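Dehydroquinate synthase (Thermus thermophilus, PDB 1UJN) probably catalyses the conversion of DAHP to 3-dehydroquinate with release of phosphate, the second of seven steps of chorismate biosynthesis, using NAD and a divalent metal ion. Local coordinates at residues Arg157-Lys160 / Thr161-Leu164; Ser75-Glu79 / Lys80-Arg84; Arg323-Pro326 / Glu327-Arg331; Arg276-Trp280 / Leu281-Pro285; Arg205-Ala208 / Val209-Val213. All coordinates share one frame; numbering follows the deposited sequence.

All five contacts are local and stand at helix ends or along a helix. Contact 5 lies in mid-helix, with its centre nearest the middle of the chain, and is mostly valine and backbone bonding. Contacts 2 and 3 are far out, on opposite sides of the chain's centre. Contact 2 ends a helix with a Schellman motif and a lysine over tryptophan; contact 3 starts a helix with a proline cap and leucines. Contact 4 ends another helix, with a water, a proline and a tryptophan. Contact 1 is a buried turn ahead of helix 164-181; the others are partly buried. Helix 164-181 also packs against contacts 4 and 5, while helix 247-264 meets contacts 3 and 4.

Contact 1: Arg157-Lys160 / Thr161-Leu164; sequences RALK and TLPL
Leu-162 lies alongside Leu-159 at a tight turn. Its CB starts beside the partner's backbone, with Leu-162 CB 3.1 Å from Leu-159 O. CG continues anti to the backbone N (chi1 -168°). From there CD2 reaches the other leucine, and Leu-162 CD2 lies 4.0 Å from Leu-159 CD2. The two side chains run side by side and point the same way, so they meet methyl to methyl. The same residue pair closes the turn through the backbone. Leu-162 N donates to Leu-159 O at 3.2 Å. With Lys-160 and Thr-161 at its corners, this has the backbone angles of a type I beta turn. Thr-161 CG2 sits 3.4 Å from Ala-158 O. Water 1 donates to Leu-162 O at 2.8 Å and, weakly, to Lys-160 O. The turn lies in the loop between strand 151-155 and helix 164-181, with Pro-163 as the N-cap of that helix. Leu-162 touches Thr-119, a predicted NAD-binding residue, while Leu-159 packs on Leu-199 and Leu-203 of helix 199-216.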
loop_
_atom_site.group_PDB
_atom_site.type_symbol
_atom_site.label_atom_id
_atom_site.label_comp_id
_atom_site.label_asym_id
_atom_site.label_seq_id
_atom_site.Cartn_x
_atom_site.Cartn_y
_atom_site.Cartn_z
ATOM N N ARG A 157 -23.977 21.278 -1.775
ATOM C CA ARG A 157 -23.788 22.715 -1.843
ATOM C C ARG A 157 -22.417 23.046 -2.416
ATOM O O ARG A 157 -22.169 24.136 -2.913
ATOM C CB ARG A 157 -23.911 23.279 -0.427
ATOM C CG ARG A 157 -23.774 24.801 -0.394
ATOM C CD ARG A 157 -24.185 25.386 0.961
ATOM N NE ARG A 157 -23.636 24.583 2.057
ATOM C CZ ARG A 157 -22.398 24.890 2.488
ATOM N NH1 ARG A 157 -21.728 25.883 1.932
ATOM N NH2 ARG A 157 -21.852 24.185 3.485
ATOM N N ALA A 158 -21.512 22.069 -2.394
ATOM C CA ALA A 158 -20.176 22.264 -2.944
ATOM C C ALA A 158 -20.119 22.175 -4.471
ATOM O O ALA A 158 -19.191 22.691 -5.086
ATOM C CB ALA A 158 -19.211 21.251 -2.325
ATOM N N LEU A 159 -21.107 21.523 -5.080
ATOM C CA LEU A 159 -21.141 21.368 -6.536
ATOM C C LEU A 159 -21.561 22.623 -7.296
ATOM O O LEU A 159 -21.405 22.699 -8.515
ATOM C CB LEU A 159 -22.095 20.239 -6.925
ATOM C CG LEU A 159 -21.791 18.821 -6.453
ATOM C CD1 LEU A 159 -22.933 17.900 -6.856
ATOM C CD2 LEU A 159 -20.479 18.357 -7.053
ATOM N N LYS A 160 -22.097 23.602 -6.582
ATOM C CA LYS A 160 -22.566 24.826 -7.217
ATOM C C LYS A 160 -21.474 25.700 -7.831
ATOM O O LYS A 160 -21.728 26.436 -8.782
ATOM C CB LYS A 160 -23.403 25.616 -6.210
ATOM C CG LYS A 160 -24.638 24.835 -5.760
ATOM C CD LYS A 160 -25.479 25.579 -4.739
ATOM C CE LYS A 160 -26.426 24.617 -4.032
ATOM N NZ LYS A 160 -26.928 25.154 -2.733
ATOM N N THR A 161 -20.256 25.613 -7.308
ATOM C CA THR A 161 -19.154 26.407 -7.843
ATOM C C THR A 161 -18.391 25.642 -8.919
ATOM O O THR A 161 -17.422 26.140 -9.490
ATOM C CB THR A 161 -18.161 26.795 -6.738
ATOM O OG1 THR A 161 -17.040 27.467 -7.325
ATOM C CG2 THR A 161 -17.678 25.552 -5.995
ATOM N N LEU A 162 -18.847 24.428 -9.195
ATOM C CA LEU A 162 -18.208 23.566 -10.179
ATOM C C LEU A 162 -18.478 24.009 -11.616
ATOM O O LEU A 162 -19.620 24.279 -11.982
ATOM C CB LEU A 162 -18.706 22.130 -9.974
ATOM C CG LEU A 162 -17.995 20.986 -10.696
ATOM C CD1 LEU A 162 -16.538 20.910 -10.239
ATOM C CD2 LEU A 162 -18.717 19.680 -10.399
ATOM N N PRO A 163 -17.423 24.103 -12.448
ATOM C CA PRO A 163 -17.608 24.510 -13.844
ATOM C C PRO A 163 -18.619 23.559 -14.484
ATOM O O PRO A 163 -18.578 22.358 -14.235
ATOM C CB PRO A 163 -16.212 24.353 -14.431
ATOM C CG PRO A 163 -15.336 24.720 -13.267
ATOM C CD PRO A 163 -15.991 23.975 -12.126
ATOM N N LEU A 164 -19.527 24.089 -15.296
ATOM C CA LEU A 164 -20.543 23.251 -15.920
ATOM C C LEU A 164 -19.992 22.044 -16.691
ATOM O O LEU A 164 -20.521 20.937 -16.570
ATOM C CB LEU A 164 -21.432 24.093 -16.841
ATOM C CG LEU A 164 -22.612 23.377 -17.500
ATOM C CD1 LEU A 164 -23.569 22.844 -16.441
ATOM C CD2 LEU A 164 -23.332 24.352 -18.425
HETATM O O HOH W 1 -21.678 26.128 -12.079
#

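Contact 2: Ser75-Glu79 / Lys80-Arg84; sequences SWLAE and KGLPR
Leu-77 O receives two weak hydrogen bonds, one from Lys-80 N at 3.2 Å and one from Leu-82 N at 3.4 Å. Beside it the stronger bond runs from Gly-81 N to Ala-78 O, at 2.8 Å. Gly-81 has positive phi, and the pair of bonds from Gly-81 N and Leu-82 N back into the last turn makes this a Schellman motif. It ends helix 67-80 and turns the chain toward strand 87-92. The Leu-82 side chain points back toward the helix end, where its CD1 crosses Leu-77 CD2 obliquely at 3.5 Å. Lys-80 has a bent chain. Turns away from staggered values at chi2 (116°) and chi3 (-119°) curl it over the Trp-76 indole. Lys-80 CD lies over one face, 4.0 Å from the centroid of the five-membered ring of Trp-76, in a CH-pi contact. Lys-80 CE is closer to the ring rim, 3.2 Å from Trp-76 NE1. With an alanine here, that face of the indole would probably lose its aliphatic cover, and the nearby Glu-79 carboxylate a positive neighbour. Leu-77 and Leu-82 both pack on Ala-32 of strand 31-36. On the adjoining turn of the helix, Ser-75 OG hydrogen-bonds Glu-138 OE1 of the second subunit.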
loop_
_atom_site.group_PDB
_atom_site.type_symbol
_atom_site.label_atom_id
_atom_site.label_comp_id
_atom_site.label_asym_id
_atom_site.label_seq_id
_atom_site.Cartn_x
_atom_site.Cartn_y
_atom_site.Cartn_z
ATOM N N SER A 75 5.581 13.958 4.304
ATOM C CA SER A 75 6.476 14.666 5.214
ATOM C C SER A 75 5.709 15.682 6.050
ATOM O O SER A 75 6.062 15.951 7.200
ATOM C CB SER A 75 7.591 15.357 4.430
ATOM O OG SER A 75 8.539 14.403 3.981
ATOM N N TRP A 76 4.647 16.233 5.471
ATOM C CA TRP A 76 3.823 17.210 6.171
ATOM C C TRP A 76 3.163 16.520 7.366
ATOM O O TRP A 76 3.152 17.057 8.474
ATOM C CB TRP A 76 2.767 17.783 5.214
ATOM C CG TRP A 76 1.825 18.753 5.851
ATOM C CD1 TRP A 76 2.126 19.991 6.343
ATOM C CD2 TRP A 76 0.431 18.552 6.095
ATOM N NE1 TRP A 76 1.004 20.573 6.883
ATOM C CE2 TRP A 76 -0.052 19.712 6.745
ATOM C CE3 TRP A 76 -0.460 17.505 5.829
ATOM C CZ2 TRP A 76 -1.387 19.851 7.132
ATOM C CZ3 TRP A 76 -1.795 17.646 6.215
ATOM C CH2 TRP A 76 -2.240 18.812 6.859
ATOM N N LEU A 77 2.632 15.318 7.143
ATOM C CA LEU A 77 1.994 14.558 8.215
ATOM C C LEU A 77 3.025 14.170 9.278
ATOM O O LEU A 77 2.781 14.317 10.478
ATOM C CB LEU A 77 1.336 13.294 7.650
ATOM C CG LEU A 77 0.179 13.503 6.668
ATOM C CD1 LEU A 77 -0.303 12.165 6.121
ATOM C CD2 LEU A 77 -0.952 14.208 7.379
ATOM N N ALA A 78 4.176 13.681 8.828
ATOM C CA ALA A 78 5.252 13.270 9.721
ATOM C C ALA A 78 5.695 14.438 10.597
ATOM O O ALA A 78 5.855 14.296 11.804
ATOM C CB ALA A 78 6.436 12.755 8.908
ATOM N N GLU A 79 5.893 15.589 9.970
ATOM C CA GLU A 79 6.316 16.793 10.678
ATOM C C GLU A 79 5.412 17.127 11.862
ATOM O O GLU A 79 5.890 17.558 12.911
ATOM C CB GLU A 79 6.348 17.973 9.704
ATOM C CG GLU A 79 6.488 19.325 10.371
ATOM C CD GLU A 79 6.516 20.458 9.371
ATOM O OE1 GLU A 79 6.543 20.171 8.153
ATOM O OE2 GLU A 79 6.515 21.635 9.800
ATOM N N LYS A 80 4.106 16.935 11.692
ATOM C CA LYS A 80 3.151 17.231 12.753
ATOM C C LYS A 80 3.103 16.113 13.798
ATOM O O LYS A 80 2.495 16.238 14.852
ATOM C CB LYS A 80 1.772 17.409 12.117
ATOM C CG LYS A 80 1.453 18.877 11.825
ATOM C CD LYS A 80 1.307 19.152 10.327
ATOM C CE LYS A 80 2.338 20.161 9.813
ATOM N NZ LYS A 80 1.805 21.517 9.935
ATOM N N GLY A 81 3.760 14.997 13.498
ATOM C CA GLY A 81 3.785 13.884 14.423
ATOM C C GLY A 81 2.481 13.113 14.511
ATOM O O GLY A 81 2.191 12.506 15.537
ATOM N N LEU A 82 1.692 13.126 13.442
ATOM C CA LEU A 82 0.421 12.402 13.455
ATOM C C LEU A 82 0.648 10.905 13.626
ATOM O O LEU A 82 1.414 10.296 12.882
ATOM C CB LEU A 82 -0.371 12.667 12.173
ATOM C CG LEU A 82 -1.087 14.021 12.127
ATOM C CD1 LEU A 82 -1.772 14.195 10.786
ATOM C CD2 LEU A 82 -2.107 14.097 13.255
ATOM N N PRO A 83 -0.017 10.296 14.624
ATOM C CA PRO A 83 0.092 8.867 14.925
ATOM C C PRO A 83 -0.780 7.964 14.057
ATOM O O PRO A 83 -1.570 8.432 13.239
ATOM C CB PRO A 83 -0.282 8.803 16.401
ATOM C CG PRO A 83 -1.328 9.857 16.508
ATOM C CD PRO A 83 -0.776 10.995 15.681
ATOM N N ARG A 84 -0.630 6.659 14.263
ATOM C CA ARG A 84 -1.339 5.630 13.489
ATOM C C ARG A 84 -2.869 5.676 13.674
ATOM O O ARG A 84 -3.634 5.163 12.868
ATOM C CB ARG A 84 -0.804 4.261 13.912
ATOM C CG ARG A 84 -0.929 3.221 12.799
ATOM C CD ARG A 84 -0.292 1.882 13.187
ATOM N NE ARG A 84 -1.069 0.766 12.639
ATOM C CZ ARG A 84 -0.449 -0.424 12.532
ATOM N NH1 ARG A 84 0.808 -0.557 12.916
ATOM N NH2 ARG A 84 -1.115 -1.474 12.040
#

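Contact 3: Arg323-Pro326 / Glu327-Arg331; sequences RPLP and EGLLR
Pro-326 O accepts two backbone bonds from the first turn of helix 327-342: Leu-330 N at 3.2 Å, in the carbonyl plane, and Leu-329 N at 2.8 Å, from above it. Pro-326 is the N-cap residue of that helix. Leu-325, just before the cap, points toward the first turn and meets two leucines. Its CD1 touches Leu-330 CD2 at 3.6 Å, the two side chains crossing at about a right angle. Its other branch, CD2, reaches Leu-329 CD1 at 4.1 Å. All three leucines pack on Leu-261 of helix 247-264. On the helix surface Arg-331 NH2 makes a salt bridge to Glu-327 OE1, one turn back, while Arg-331 NH1 pairs with Glu-292. Ahead of the cap, Arg-323 holds Pro-324 O side-on, with NE at 3.0 Å and NH2 at 3.2 Å, and Leu-325 CD2 lies over one face of its guanidinium.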
loop_
_atom_site.group_PDB
_atom_site.type_symbol
_atom_site.label_atom_id
_atom_site.label_comp_id
_atom_site.label_asym_id
_atom_site.label_seq_id
_atom_site.Cartn_x
_atom_site.Cartn_y
_atom_site.Cartn_z
ATOM N N ARG A 323 -16.197 -9.424 -25.020
ATOM C CA ARG A 323 -15.608 -10.363 -25.969
ATOM C C ARG A 323 -14.749 -9.660 -27.012
ATOM O O ARG A 323 -14.787 -8.436 -27.141
ATOM C CB ARG A 323 -16.727 -11.115 -26.694
ATOM C CG ARG A 323 -17.814 -10.183 -27.224
ATOM C CD ARG A 323 -18.620 -10.798 -28.357
ATOM N NE ARG A 323 -17.825 -10.940 -29.575
ATOM C CZ ARG A 323 -18.327 -11.255 -30.767
ATOM N NH1 ARG A 323 -19.629 -11.464 -30.910
ATOM N NH2 ARG A 323 -17.526 -11.356 -31.819
ATOM N N PRO A 324 -13.949 -10.437 -27.764
ATOM C CA PRO A 324 -13.081 -9.891 -28.813
ATOM C C PRO A 324 -13.926 -9.707 -30.071
ATOM O O PRO A 324 -14.968 -10.349 -30.222
ATOM C CB PRO A 324 -12.024 -10.977 -28.979
ATOM C CG PRO A 324 -12.818 -12.229 -28.749
ATOM C CD PRO A 324 -13.647 -11.862 -27.528
ATOM N N LEU A 325 -13.484 -8.843 -30.977
ATOM C CA LEU A 325 -14.242 -8.603 -32.198
ATOM C C LEU A 325 -13.364 -8.629 -33.442
ATOM O O LEU A 325 -12.200 -8.234 -33.398
ATOM C CB LEU A 325 -14.955 -7.248 -32.103
ATOM C CG LEU A 325 -15.957 -7.081 -30.955
ATOM C CD1 LEU A 325 -16.326 -5.614 -30.799
ATOM C CD2 LEU A 325 -17.192 -7.927 -31.225
ATOM N N PRO A 326 -13.911 -9.110 -34.570
ATOM C CA PRO A 326 -13.127 -9.155 -35.808
ATOM C C PRO A 326 -12.709 -7.728 -36.153
ATOM O O PRO A 326 -13.526 -6.807 -36.075
ATOM C CB PRO A 326 -14.118 -9.722 -36.824
ATOM C CG PRO A 326 -15.017 -10.580 -35.987
ATOM C CD PRO A 326 -15.242 -9.714 -34.768
ATOM N N GLU A 327 -11.446 -7.536 -36.521
ATOM C CA GLU A 327 -10.962 -6.203 -36.864
ATOM C C GLU A 327 -11.878 -5.541 -37.887
ATOM O O GLU A 327 -12.071 -4.323 -37.866
ATOM C CB GLU A 327 -9.539 -6.276 -37.418
ATOM C CG GLU A 327 -8.985 -4.929 -37.871
ATOM C CD GLU A 327 -7.558 -5.020 -38.384
ATOM O OE1 GLU A 327 -7.025 -3.989 -38.852
ATOM O OE2 GLU A 327 -6.970 -6.120 -38.317
ATOM N N GLY A 328 -12.442 -6.349 -38.781
ATOM C CA GLY A 328 -13.333 -5.821 -39.797
ATOM C C GLY A 328 -14.551 -5.137 -39.207
ATOM O O GLY A 328 -15.058 -4.166 -39.771
ATOM N N LEU A 329 -15.021 -5.647 -38.074
ATOM C CA LEU A 329 -16.183 -5.085 -37.392
ATOM C C LEU A 329 -15.788 -3.774 -36.714
ATOM O O LEU A 329 -16.520 -2.785 -36.773
ATOM C CB LEU A 329 -16.708 -6.080 -36.355
ATOM C CG LEU A 329 -18.067 -5.823 -35.697
ATOM C CD1 LEU A 329 -18.544 -7.099 -35.024
ATOM C CD2 LEU A 329 -17.966 -4.690 -34.688
ATOM N N LEU A 330 -14.625 -3.774 -36.071
ATOM C CA LEU A 330 -14.129 -2.583 -35.393
ATOM C C LEU A 330 -13.866 -1.480 -36.414
ATOM O O LEU A 330 -14.175 -0.311 -36.184
ATOM C CB LEU A 330 -12.835 -2.905 -34.645
ATOM C CG LEU A 330 -12.894 -4.039 -33.616
ATOM C CD1 LEU A 330 -11.485 -4.350 -33.137
ATOM C CD2 LEU A 330 -13.795 -3.649 -32.449
ATOM N N ARG A 331 -13.292 -1.867 -37.547
ATOM C CA ARG A 331 -12.983 -0.928 -38.604
ATOM C C ARG A 331 -14.262 -0.291 -39.121
ATOM O O ARG A 331 -14.352 0.914 -39.319
ATOM C CB ARG A 331 -12.286 -1.690 -39.732
ATOM C CG ARG A 331 -11.558 -0.757 -40.699
ATOM C CD ARG A 331 -10.803 -1.531 -41.787
ATOM N NE ARG A 331 -9.504 -1.989 -41.286
ATOM C CZ ARG A 331 -8.457 -1.158 -41.439
ATOM N NH1 ARG A 331 -8.622 0.019 -42.018
ATOM N NH2 ARG A 331 -7.253 -1.524 -40.991
#

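Contact 4: Arg276-Trp280 / Leu281-Pro285; sequences RLLLW and LSPPP
Leu-281 N and Ser-282 N give the last regular backbone bonds of helix 271-281. Leu-281 N donates to Leu-277 O at 2.8 Å, and Ser-282 N to Leu-278 O at 3.0 Å. Leu-281 CB also sits 3.1 Å from Leu-277 O. Ser-282 then takes a positive phi, and the chain leaves the helix. Pro-283, which follows, has no N-H to give. A water takes up the next carbonyl: water 2 donates to Leu-279 O at 2.8 Å and also bonds Ser-282 OG. The apolar contacts flank this exit. Leu-278 CD2 meets Pro-283 CG at 4.2 Å, with the two side chains at about a right angle. The Leu-281 side chain packs on helices 164-181 and 247-264. The aromatic contacts belong to Trp-280, whose CG is anti to the backbone N (chi1 170°). That torsion puts CE3 of its ring 4.3 Å from Leu-281 CB. The ring has a cation-pi contact with Lys-168, and the same lysine hydrogen-bonds Trp-280 O. A serine in place of the tryptophan would probably leave Lys-168 without its cation-pi partner and open a gap against Leu-171 and Val-189. The chemistry fits a helix end: the late carbonyls find water or lysine where the helix has no further N-H, and the lysine charge probably interacts favourably with the carbonyl end of the helix.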
loop_
_atom_site.group_PDB
_atom_site.type_symbol
_atom_site.label_atom_id
_atom_site.label_comp_id
_atom_site.label_asym_id
_atom_site.label_seq_id
_atom_site.Cartn_x
_atom_site.Cartn_y
_atom_site.Cartn_z
ATOM N N ARG A 276 -28.214 11.973 -27.768
ATOM C CA ARG A 276 -28.756 12.994 -26.877
ATOM C C ARG A 276 -27.686 13.423 -25.882
ATOM O O ARG A 276 -27.462 14.615 -25.669
ATOM C CB ARG A 276 -29.965 12.461 -26.098
ATOM C CG ARG A 276 -31.312 12.742 -26.737
ATOM C CD ARG A 276 -32.447 12.587 -25.726
ATOM N NE ARG A 276 -32.646 11.207 -25.285
ATOM C CZ ARG A 276 -33.082 10.222 -26.069
ATOM N NH1 ARG A 276 -33.366 10.456 -27.345
ATOM N NH2 ARG A 276 -33.238 9.002 -25.575
ATOM N N LEU A 277 -27.039 12.435 -25.271
ATOM C CA LEU A 277 -25.986 12.675 -24.293
ATOM C C LEU A 277 -24.898 13.582 -24.854
ATOM O O LEU A 277 -24.474 14.538 -24.199
ATOM C CB LEU A 277 -25.355 11.346 -23.861
ATOM C CG LEU A 277 -24.114 11.457 -22.966
ATOM C CD1 LEU A 277 -24.521 11.987 -21.601
ATOM C CD2 LEU A 277 -23.442 10.103 -22.823
ATOM N N LEU A 278 -24.445 13.269 -26.065
ATOM C CA LEU A 278 -23.389 14.035 -26.725
ATOM C C LEU A 278 -23.768 15.468 -27.083
ATOM O O LEU A 278 -22.924 16.361 -27.034
ATOM C CB LEU A 278 -22.920 13.297 -27.982
ATOM C CG LEU A 278 -22.154 11.996 -27.708
ATOM C CD1 LEU A 278 -21.967 11.214 -29.002
ATOM C CD2 LEU A 278 -20.808 12.321 -27.078
ATOM N N LEU A 279 -25.025 15.690 -27.457
ATOM C CA LEU A 279 -25.473 17.038 -27.803
ATOM C C LEU A 279 -25.553 17.887 -26.541
ATOM O O LEU A 279 -25.158 19.051 -26.532
ATOM C CB LEU A 279 -26.841 16.991 -28.484
ATOM C CG LEU A 279 -26.864 16.383 -29.886
ATOM C CD1 LEU A 279 -28.268 16.498 -30.465
ATOM C CD2 LEU A 279 -25.865 17.107 -30.775
ATOM N N TRP A 280 -26.067 17.290 -25.475
ATOM C CA TRP A 280 -26.192 17.962 -24.191
ATOM C C TRP A 280 -24.803 18.217 -23.604
ATOM O O TRP A 280 -24.543 19.264 -23.012
ATOM C CB TRP A 280 -27.001 17.078 -23.242
ATOM C CG TRP A 280 -27.003 17.523 -21.822
ATOM C CD1 TRP A 280 -27.752 18.524 -21.275
ATOM C CD2 TRP A 280 -26.230 16.968 -20.753
ATOM N NE1 TRP A 280 -27.497 18.623 -19.928
ATOM C CE2 TRP A 280 -26.565 17.680 -19.581
ATOM C CE3 TRP A 280 -25.283 15.936 -20.672
ATOM C CZ2 TRP A 280 -25.990 17.393 -18.339
ATOM C CZ3 TRP A 280 -24.711 15.649 -19.439
ATOM C CH2 TRP A 280 -25.068 16.376 -18.287
ATOM N N LEU A 281 -23.905 17.254 -23.796
ATOM C CA LEU A 281 -22.550 17.345 -23.266
ATOM C C LEU A 281 -21.661 18.374 -23.960
ATOM O O LEU A 281 -20.884 19.070 -23.302
ATOM C CB LEU A 281 -21.882 15.969 -23.330
ATOM C CG LEU A 281 -20.549 15.790 -22.607
ATOM C CD1 LEU A 281 -20.747 15.997 -21.113
ATOM C CD2 LEU A 281 -20.005 14.392 -22.880
ATOM N N SER A 282 -21.779 18.466 -25.283
ATOM C CA SER A 282 -20.968 19.386 -26.077
ATOM C C SER A 282 -19.485 19.125 -25.836
ATOM O O SER A 282 -18.745 20.017 -25.409
ATOM C CB SER A 282 -21.297 20.842 -25.733
ATOM O OG SER A 282 -22.576 21.202 -26.226
ATOM N N PRO A 283 -19.030 17.891 -26.111
ATOM C CA PRO A 283 -17.626 17.521 -25.921
ATOM C C PRO A 283 -16.710 18.285 -26.875
ATOM O O PRO A 283 -17.132 18.705 -27.951
ATOM C CB PRO A 283 -17.629 16.021 -26.205
ATOM C CG PRO A 283 -18.677 15.897 -27.267
ATOM C CD PRO A 283 -19.785 16.776 -26.717
ATOM N N PRO A 284 -15.442 18.483 -26.490
ATOM C CA PRO A 284 -14.535 19.208 -27.384
ATOM C C PRO A 284 -14.240 18.396 -28.644
ATOM O O PRO A 284 -14.059 17.175 -28.579
ATOM C CB PRO A 284 -13.296 19.422 -26.517
ATOM C CG PRO A 284 -13.303 18.223 -25.615
ATOM C CD PRO A 284 -14.764 18.104 -25.237
ATOM N N PRO A 285 -14.212 19.062 -29.810
ATOM C CA PRO A 285 -13.937 18.398 -31.088
ATOM C C PRO A 285 -12.625 17.622 -31.049
ATOM O O PRO A 285 -11.665 18.043 -30.409
ATOM C CB PRO A 285 -13.903 19.560 -32.074
ATOM C CG PRO A 285 -14.938 20.488 -31.503
ATOM C CD PRO A 285 -14.588 20.472 -30.027
HETATM O O HOH W 2 -23.850 20.274 -28.659
#

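Contact 5: Arg205-Ala208 / Val209-Val213; sequences RAVA and VKVRV
Ala-208, Val-209 and Val-207 carry most of this contact, one turn of alpha-helix 199-216 against the next. Ala-208 O accepts from Arg-212 N at 3.1 Å, with an N-H...O angle of 164°. Arg-212 bends at chi3 (-59°) and folds its chain back along that turn. Its CG lies 3.4 Å from Ala-208 O, and its NH1 comes to 4.2 Å from Ala-208 CB. Val-209 N bonds Arg-205 O at 3.3 Å and, weakly, Ala-206 O. The chi1 of Val-209 (176°) sets CG2 beside its own backbone N, which brings it 3.4 Å from Arg-205 O. On the face toward strand 2-6, Val-207 O accepts from Val-211 N at 3.0 Å. The two side chains also touch, Val-207 CG1 to Val-211 CG2. Val-207 and Val-211 lean on strand 2-6, whereas Val-209 packs on His-177 and Ala-181 of helix 164-181. Lys-210 extends away from the turn to a salt bridge with Asp-125 and a bond to Val-128 O. Its side chain lies about 6 Å from that of Lys-131, a predicted NAD-binding residue. On the exposed side water 3 donates to Arg-205 O at 2.8 Å and accepts a weak bond from Arg-212 NH1, in the guanidinium plane.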
loop_
_atom_site.group_PDB
_atom_site.type_symbol
_atom_site.label_atom_id
_atom_site.label_comp_id
_atom_site.label_asym_id
_atom_site.label_seq_id
_atom_site.Cartn_x
_atom_site.Cartn_y
_atom_site.Cartn_z
ATOM N N ARG A 205 -28.789 7.486 -6.900
ATOM C CA ARG A 205 -29.110 6.345 -7.740
ATOM C C ARG A 205 -27.864 5.897 -8.507
ATOM O O ARG A 205 -27.609 4.700 -8.654
ATOM C CB ARG A 205 -30.236 6.701 -8.720
ATOM C CG ARG A 205 -30.618 5.560 -9.648
ATOM C CD ARG A 205 -31.802 5.930 -10.532
ATOM N NE ARG A 205 -33.061 5.901 -9.795
ATOM C CZ ARG A 205 -33.687 4.790 -9.415
ATOM N NH1 ARG A 205 -33.181 3.597 -9.701
ATOM N NH2 ARG A 205 -34.823 4.871 -8.738
ATOM N N ALA A 206 -27.085 6.862 -8.984
ATOM C CA ALA A 206 -25.873 6.561 -9.741
ATOM C C ALA A 206 -24.863 5.791 -8.889
ATOM O O ALA A 206 -24.276 4.806 -9.340
ATOM C CB ALA A 206 -25.247 7.851 -10.253
ATOM N N VAL A 207 -24.659 6.239 -7.658
ATOM C CA VAL A 207 -23.713 5.572 -6.768
ATOM C C VAL A 207 -24.191 4.168 -6.421
ATOM O O VAL A 207 -23.403 3.223 -6.381
ATOM C CB VAL A 207 -23.520 6.358 -5.451
ATOM C CG1 VAL A 207 -22.519 5.629 -4.560
ATOM C CG2 VAL A 207 -23.028 7.771 -5.751
ATOM N N ALA A 208 -25.491 4.034 -6.185
ATOM C CA ALA A 208 -26.070 2.743 -5.830
ATOM C C ALA A 208 -25.783 1.674 -6.882
ATOM O O ALA A 208 -25.607 0.502 -6.548
ATOM C CB ALA A 208 -27.572 2.892 -5.617
ATOM N N VAL A 209 -25.725 2.069 -8.152
ATOM C CA VAL A 209 -25.447 1.102 -9.208
ATOM C C VAL A 209 -24.019 0.563 -9.129
ATOM O O VAL A 209 -23.798 -0.639 -9.287
ATOM C CB VAL A 209 -25.681 1.702 -10.614
ATOM C CG1 VAL A 209 -25.277 0.693 -11.686
ATOM C CG2 VAL A 209 -27.139 2.078 -10.775
ATOM N N LYS A 210 -23.047 1.441 -8.882
ATOM C CA LYS A 210 -21.672 0.976 -8.791
ATOM C C LYS A 210 -21.499 0.117 -7.549
ATOM O O LYS A 210 -20.705 -0.818 -7.541
ATOM C CB LYS A 210 -20.673 2.144 -8.765
ATOM C CG LYS A 210 -19.229 1.657 -8.834
ATOM C CD LYS A 210 -18.210 2.769 -9.045
ATOM C CE LYS A 210 -16.812 2.172 -9.175
ATOM N NZ LYS A 210 -15.723 3.190 -9.312
ATOM N N VAL A 211 -22.243 0.426 -6.492
ATOM C CA VAL A 211 -22.146 -0.375 -5.279
ATOM C C VAL A 211 -22.566 -1.818 -5.568
ATOM O O VAL A 211 -21.857 -2.759 -5.213
ATOM C CB VAL A 211 -23.038 0.186 -4.146
ATOM C CG1 VAL A 211 -23.100 -0.813 -2.993
ATOM C CG2 VAL A 211 -22.470 1.517 -3.643
ATOM N N ARG A 212 -23.711 -1.989 -6.220
ATOM C CA ARG A 212 -24.221 -3.325 -6.535
ATOM C C ARG A 212 -23.285 -4.147 -7.411
ATOM O O ARG A 212 -22.932 -5.280 -7.073
ATOM C CB ARG A 212 -25.582 -3.234 -7.228
ATOM C CG ARG A 212 -26.712 -2.756 -6.338
ATOM C CD ARG A 212 -28.053 -3.251 -6.867
ATOM N NE ARG A 212 -28.314 -2.793 -8.229
ATOM C CZ ARG A 212 -28.612 -1.538 -8.553
ATOM N NH1 ARG A 212 -28.691 -0.605 -7.613
ATOM N NH2 ARG A 212 -28.832 -1.216 -9.821
ATOM N N VAL A 213 -22.899 -3.578 -8.548
ATOM C CA VAL A 213 -22.008 -4.261 -9.477
ATOM C C VAL A 213 -20.701 -4.680 -8.807
ATOM O O VAL A 213 -20.195 -5.781 -9.032
ATOM C CB VAL A 213 -21.674 -3.356 -10.672
ATOM C CG1 VAL A 213 -20.727 -4.073 -11.612
ATOM C CG2 VAL A 213 -22.952 -2.959 -11.390
HETATM O O HOH W 3 -29.399 2.494 -8.640
#